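Local coordinates for protein 2-C-methyl-D-erythritol 2,4-cyclodiphosphate synthase (Francisella tularensis subsp. tularensis, PDB 3RE3) that probably converts 4-diphosphocytidyl-2-C-methyl-D-erythritol 2-phosphate to 2-C-methyl-D-erythritol 2,4-cyclodiphosphate with release of CMP, a step of non-mevalonate isoprenoid synthesis, at residues A[78-83]-A[119-124]. Sequence-based numbering, arbitrary orientation.
Sequences DSKFFL and RACLAN
Lys80 and Leu83, near the start of helix 79-92, meet Cys121 and Leu122 of helix 115-126 across a backbone separation of 8.0 Å between the CA atoms of Lys80 and Leu122. Lys80 reaches over with its aliphatic chain: the side chain runs extended beyond CG, and its CE lies 3.6 Å from Cys121 SG, with CD and NZ only slightly farther from the sulfur. With chi1 at 170°, the Cys121 thiol swings away from the backbone N and lies alongside the end of the lysine chain. Further along helix 79-92, Leu83 and Leu122 cross at about a right angle and touch through one methyl each, CD2 to CD2 at 3.8 Å. Both leucines are buried and also pack on helix 45-57. The three helices lie together beside the mixed sheet, in the alpha-beta half sandwich of this family, and Leu122 links the helix pair to that sheet through Ile133 of strand 133-138. At the start of helix 79-92, Asp78 is the N-cap: its OD1 accepts from Lys80 N at 3.3 Å, a nearly straight bond (171°) that arrives from above the carboxylate plane. No hydrogen bond or salt bridge links the two segments, so the helices are joined here by van der Waals contact, from a buried leucine pair to a lysine methylene resting on sulfur at the more exposed margin.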
ATOM      1  N   ASP A  78      18.541   5.474  18.743  1.00 96.29           N
ATOM      2  CA  ASP A  78      17.780   6.388  17.905  1.00 92.16           C
ATOM      3  C   ASP A  78      17.609   5.743  16.538  1.00 86.00           C
ATOM      4  O   ASP A  78      18.573   5.259  15.951  1.00 84.74           O
ATOM      5  CB  ASP A  78      18.518   7.723  17.773  1.00 96.15           C
ATOM      6  CG  ASP A  78      17.650   8.816  17.176  1.00103.88           C
ATOM      7  OD1 ASP A  78      16.642   8.490  16.513  1.00109.88           O
ATOM      8  OD2 ASP A  78      17.976  10.005  17.373  1.00103.45           O
ATOM      9  N   SER A  79      16.377   5.712  16.043  1.00 85.29           N
ATOM     10  CA  SER A  79      16.091   5.019  14.794  1.00 83.46           C
ATOM     11  C   SER A  79      16.902   5.603  13.633  1.00 83.78           C
ATOM     12  O   SER A  79      17.173   4.922  12.642  1.00 87.57           O
ATOM     13  CB  SER A  79      14.592   5.048  14.496  1.00 82.71           C
ATOM     14  OG  SER A  79      14.086   3.735  14.308  1.00 87.80           O
ATOM     15  N   LYS A  80      17.294   6.866  13.770  1.00 71.50           N
ATOM     16  CA  LYS A  80      18.141   7.514  12.788  1.00 62.38           C
ATOM     17  C   LYS A  80      19.397   6.704  12.491  1.00 68.45           C
ATOM     18  O   LYS A  80      19.898   6.726  11.370  1.00 77.66           O
ATOM     19  CB  LYS A  80      18.538   8.905  13.265  1.00 65.97           C
ATOM     20  CG  LYS A  80      17.398   9.899  13.340  1.00 72.40           C
ATOM     21  CD  LYS A  80      17.944  11.277  13.687  1.00 83.72           C
ATOM     22  CE  LYS A  80      16.876  12.185  14.281  1.00 93.08           C
ATOM     23  NZ  LYS A  80      17.429  13.492  14.750  1.00 95.32           N
ATOM     24  N   PHE A  81      19.905   6.019  13.510  0.52 69.79           N
ATOM     25  CA  PHE A  81      21.076   5.167  13.375  0.52 74.59           C
ATOM     26  C   PHE A  81      20.843   4.102  12.315  0.52 77.38           C
ATOM     27  O   PHE A  81      21.635   3.953  11.383  0.52 80.72           O
ATOM     28  CB  PHE A  81      21.399   4.495  14.713  0.52 80.52           C
ATOM     29  CG  PHE A  81      22.323   3.314  14.593  0.52 82.14           C
ATOM     30  CD1 PHE A  81      23.693   3.479  14.711  0.52 81.45           C
ATOM     31  CD2 PHE A  81      21.823   2.040  14.369  0.52 80.36           C
ATOM     32  CE1 PHE A  81      24.546   2.398  14.601  0.52 80.82           C
ATOM     33  CE2 PHE A  81      22.671   0.955  14.257  0.52 78.07           C
ATOM     34  CZ  PHE A  81      24.034   1.135  14.372  0.52 80.08           C
ATOM     35  N   PHE A  82      19.751   3.363  12.474  1.00 72.70           N
ATOM     36  CA  PHE A  82      19.408   2.286  11.556  1.00 71.15           C
ATOM     37  C   PHE A  82      19.319   2.807  10.135  1.00 65.73           C
ATOM     38  O   PHE A  82      19.842   2.207   9.199  1.00 63.77           O
ATOM     39  CB  PHE A  82      18.089   1.645  11.963  1.00 70.46           C
ATOM     40  CG  PHE A  82      18.136   1.018  13.310  1.00 92.58           C
ATOM     41  CD1 PHE A  82      18.524  -0.300  13.454  1.00 97.61           C
ATOM     42  CD2 PHE A  82      17.828   1.753  14.446  1.00101.32           C
ATOM     43  CE1 PHE A  82      18.580  -0.887  14.709  1.00 98.07           C
ATOM     44  CE2 PHE A  82      17.882   1.172  15.704  1.00 99.30           C
ATOM     45  CZ  PHE A  82      18.261  -0.147  15.833  1.00 94.83           C
ATOM     46  N   LEU A  83      18.662   3.945   9.994  1.00 56.89           N
ATOM     47  CA  LEU A  83      18.546   4.595   8.708  1.00 55.43           C
ATOM     48  C   LEU A  83      19.937   4.866   8.125  1.00 62.94           C
ATOM     49  O   LEU A  83      20.155   4.759   6.916  1.00 56.97           O
ATOM     50  CB  LEU A  83      17.762   5.888   8.854  1.00 47.98           C
ATOM     51  CG  LEU A  83      17.329   6.429   7.517  1.00 52.48           C
ATOM     52  CD1 LEU A  83      16.628   5.325   6.749  1.00 44.29           C
ATOM     53  CD2 LEU A  83      16.421   7.621   7.719  1.00 66.60           C
ATOM     54  N   ARG A 119      11.157  15.629   6.837  1.00 37.35           N
ATOM     55  CA  ARG A 119      11.715  15.543   5.508  1.00 45.42           C
ATOM     56  C   ARG A 119      13.174  15.984   5.524  1.00 51.74           C
ATOM     57  O   ARG A 119      14.021  15.348   4.905  1.00 48.93           O
ATOM     58  CB  ARG A 119      10.927  16.405   4.532  1.00 45.37           C
ATOM     59  CG  ARG A 119       9.533  15.948   4.277  1.00 42.03           C
ATOM     60  CD  ARG A 119       8.868  16.871   3.273  1.00 51.86           C
ATOM     61  NE  ARG A 119       9.200  16.524   1.897  1.00 53.89           N
ATOM     62  CZ  ARG A 119       9.122  17.368   0.875  1.00 53.43           C
ATOM     63  NH1 ARG A 119       9.421  16.960  -0.347  1.00 57.87           N
ATOM     64  NH2 ARG A 119       8.745  18.625   1.075  1.00 54.54           N
ATOM     65  N   ALA A 120      13.457  17.065   6.244  1.00 53.06           N
ATOM     66  CA  ALA A 120      14.797  17.628   6.296  1.00 48.88           C
ATOM     67  C   ALA A 120      15.722  16.658   7.013  1.00 53.46           C
ATOM     68  O   ALA A 120      16.841  16.376   6.569  1.00 62.95           O
ATOM     69  CB  ALA A 120      14.778  18.964   7.012  1.00 37.27           C
ATOM     70  N   CYS A 121      15.228  16.149   8.124  1.00 43.29           N
ATOM     71  CA  CYS A 121      15.949  15.185   8.930  1.00 59.51           C
ATOM     72  C   CYS A 121      16.371  13.973   8.111  1.00 62.29           C
ATOM     73  O   CYS A 121      17.526  13.576   8.141  1.00 60.11           O
ATOM     74  CB  CYS A 121      15.073  14.740  10.111  1.00 57.12           C
ATOM     75  SG  CYS A 121      15.704  13.346  11.038  1.00 81.31           S
ATOM     76  N   LEU A 122      15.431  13.377   7.391  1.00 54.44           N
ATOM     77  CA  LEU A 122      15.723  12.145   6.681  1.00 44.33           C
ATOM     78  C   LEU A 122      16.491  12.398   5.381  1.00 49.22           C
ATOM     79  O   LEU A 122      17.386  11.636   5.029  1.00 51.05           O
ATOM     80  CB  LEU A 122      14.444  11.357   6.406  1.00 44.98           C
ATOM     81  CG  LEU A 122      13.398  11.196   7.517  1.00 50.58           C
ATOM     82  CD1 LEU A 122      12.132  10.615   6.915  1.00 39.08           C
ATOM     83  CD2 LEU A 122      13.879  10.346   8.681  1.00 49.47           C
ATOM     84  N   ALA A 123      16.133  13.453   4.663  1.00 43.64           N
ATOM     85  CA  ALA A 123      16.872  13.806   3.461  1.00 43.75           C
ATOM     86  C   ALA A 123      18.348  13.978   3.804  1.00 53.70           C
ATOM     87  O   ALA A 123      19.226  13.644   3.009  1.00 56.04           O
ATOM     88  CB  ALA A 123      16.329  15.089   2.841  1.00 39.35           C
ATOM     89  N   ASN A 124      18.605  14.528   4.985  0.72 50.80           N
ATOM     90  CA  ASN A 124      19.963  14.772   5.419  0.72 50.00           C
ATOM     91  C   ASN A 124      20.703  13.468   5.628  0.72 49.94           C
ATOM     92  O   ASN A 124      21.773  13.260   5.076  0.72 52.64           O
ATOM     93  CB  ASN A 124      19.984  15.608   6.696  0.72 48.23           C
ATOM     94  CG  ASN A 124      21.383  16.042   7.083  0.72 47.48           C
ATOM     95  OD1 ASN A 124      21.942  16.954   6.490  0.72 49.90           O
ATOM     96  ND2 ASN A 124      21.953  15.386   8.076  0.72 49.29           N
TER